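Slr1438 protein (PDB 3K25) is of unknown function but probably binds carbohydrate and may act as a sugar isomerase, perhaps an aldose 1-epimerase. Local coordinates at residues F68-C71 / G72-Q76. Residues are numbered along the deposited sequence; the frame is centred on the assembly and turned at random.
Sequences FPIC and GNLPQ
I70 and L74 meet in a local, mostly buried apolar contact between side chains four residues apart, within the irregular loop that joins strand 66-67 to strand 78-81. The terminal methyl of I70 does the touching: CD1 lies 3.7 Å from CG of L74, facing the fork of the leucine, with both of its methyls only slightly farther away. I70 sets CG1 between its own backbone N and carbonyl carbon (chi1 67°), and the extended second torsion carries CD1 forward along the chain to meet L74. On the way the isoleucine passes the backbone of G72, whose carbonyl O is 3.4 Å from CD1. A branched hydrocarbon long enough to extend past G72 suits this buried place, since its end methyl can meet the leucine four residues on. Leucine suits the other side because its forked end offers that methyl an apolar surface. Beyond the pair, I70 packs on L263 and L74 on N264 of helix 262-265.

The loop belongs to the aldose 1-epimerase domain, a beta-rich fold of the galactose mutarotase clan, and soon after strand 66-67 the chain passes through the cis peptide bond between F68 and P69. Proline is the residue that most readily accepts this geometry, and its CB sits over the centre of one face of the F68 ring, 3.9 Å above the plane. Farther along, G72 has phi 83° with psi -160°, a region open mainly to glycine, since any CB would be pressed towards the preceding carbonyl O; its backbone is hydrogen-bonded to that of H91. No direct hydrogen bond links 68-71 to 72-76. Instead one water donates to the carbonyl O of C71, at 2.9 Å, and to the carbonyl O of N73, bridging the chain across G72.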
loop_
_atom_site.group_PDB
_atom_site.type_symbol
_atom_site.label_atom_id
_atom_site.label_comp_id
_atom_site.label_asym_id
_atom_site.label_seq_id
_atom_site.Cartn_x
_atom_site.Cartn_y
_atom_site.Cartn_z
ATOM N N PHE A 68 6.863 -2.730 3.970
ATOM C CA PHE A 68 7.321 -3.797 4.873
ATOM C C PHE A 68 8.854 -3.899 4.871
ATOM O O PHE A 68 9.484 -3.813 3.819
ATOM C CB PHE A 68 6.719 -5.133 4.416
ATOM C CG PHE A 68 7.239 -6.329 5.163
ATOM C CD1 PHE A 68 6.605 -6.780 6.321
ATOM C CD2 PHE A 68 8.351 -7.028 4.697
ATOM C CE1 PHE A 68 7.068 -7.907 6.990
ATOM C CE2 PHE A 68 8.817 -8.148 5.363
ATOM C CZ PHE A 68 8.173 -8.591 6.511
ATOM N N PRO A 69 9.480 -4.130 6.035
ATOM C CA PRO A 69 8.945 -4.316 7.384
ATOM C C PRO A 69 8.673 -3.037 8.187
ATOM O O PRO A 69 8.573 -3.093 9.404
ATOM C CB PRO A 69 9.998 -5.195 8.041
ATOM C CG PRO A 69 11.274 -4.627 7.462
ATOM C CD PRO A 69 10.924 -4.449 5.997
ATOM N N ILE A 70 8.582 -1.887 7.523
ATOM C CA ILE A 70 8.250 -0.648 8.234
ATOM C C ILE A 70 7.462 0.273 7.318
ATOM O O ILE A 70 7.491 0.130 6.088
ATOM C CB ILE A 70 9.490 0.185 8.723
ATOM C CG1 ILE A 70 10.257 0.749 7.517
ATOM C CG2 ILE A 70 10.374 -0.657 9.636
ATOM C CD1 ILE A 70 11.393 1.713 7.870
ATOM N N CYS A 71 6.748 1.213 7.932
ATOM C CA CYS A 71 5.991 2.206 7.195
ATOM C C CYS A 71 6.665 3.537 7.551
ATOM O O CYS A 71 6.909 3.834 8.725
ATOM C CB CYS A 71 4.521 2.185 7.625
ATOM S SG CYS A 71 3.689 0.578 7.380
ATOM N N GLY A 72 6.988 4.325 6.531
ATOM C CA GLY A 72 7.654 5.589 6.773
ATOM C C GLY A 72 9.146 5.341 6.929
ATOM O O GLY A 72 9.668 4.299 6.508
ATOM N N ASN A 73 9.850 6.277 7.552
ATOM C CA ASN A 73 11.286 6.103 7.711
ATOM C C ASN A 73 11.658 5.976 9.178
ATOM O O ASN A 73 10.803 6.069 10.058
ATOM C CB ASN A 73 12.007 7.295 7.102
ATOM C CG ASN A 73 11.574 8.586 7.735
ATOM O OD1 ASN A 73 11.894 8.846 8.889
ATOM N ND2 ASN A 73 10.809 9.391 7.000
ATOM N N LEU A 74 12.943 5.751 9.429
ATOM C CA LEU A 74 13.446 5.631 10.786
ATOM C C LEU A 74 14.493 6.716 11.018
ATOM O O LEU A 74 15.180 7.139 10.089
ATOM C CB LEU A 74 14.088 4.253 11.014
ATOM C CG LEU A 74 13.243 2.989 10.779
ATOM C CD1 LEU A 74 14.098 1.740 11.037
ATOM C CD2 LEU A 74 12.024 2.999 11.686
ATOM N N PRO A 75 14.609 7.195 12.266
ATOM C CA PRO A 75 15.600 8.231 12.560
ATOM C C PRO A 75 16.973 7.650 12.237
ATOM O O PRO A 75 17.313 6.553 12.688
ATOM C CB PRO A 75 15.423 8.465 14.060
ATOM C CG PRO A 75 13.992 8.104 14.300
ATOM C CD PRO A 75 13.825 6.861 13.466
ATOM N N GLN A 76 17.755 8.377 11.452
ATOM C CA GLN A 76 19.089 7.916 11.076
ATOM C C GLN A 76 18.951 6.713 10.146
ATOM O O GLN A 76 19.945 6.063 9.807
ATOM C CB GLN A 76 19.907 7.476 12.309
ATOM C CG GLN A 76 19.774 8.321 13.575
ATOM C CD GLN A 76 20.201 9.756 13.379
ATOM O OE1 GLN A 76 19.430 10.583 12.894
ATOM N NE2 GLN A 76 21.440 10.060 13.747
HETATM O O HOH W 1 9.385 3.402 10.232
#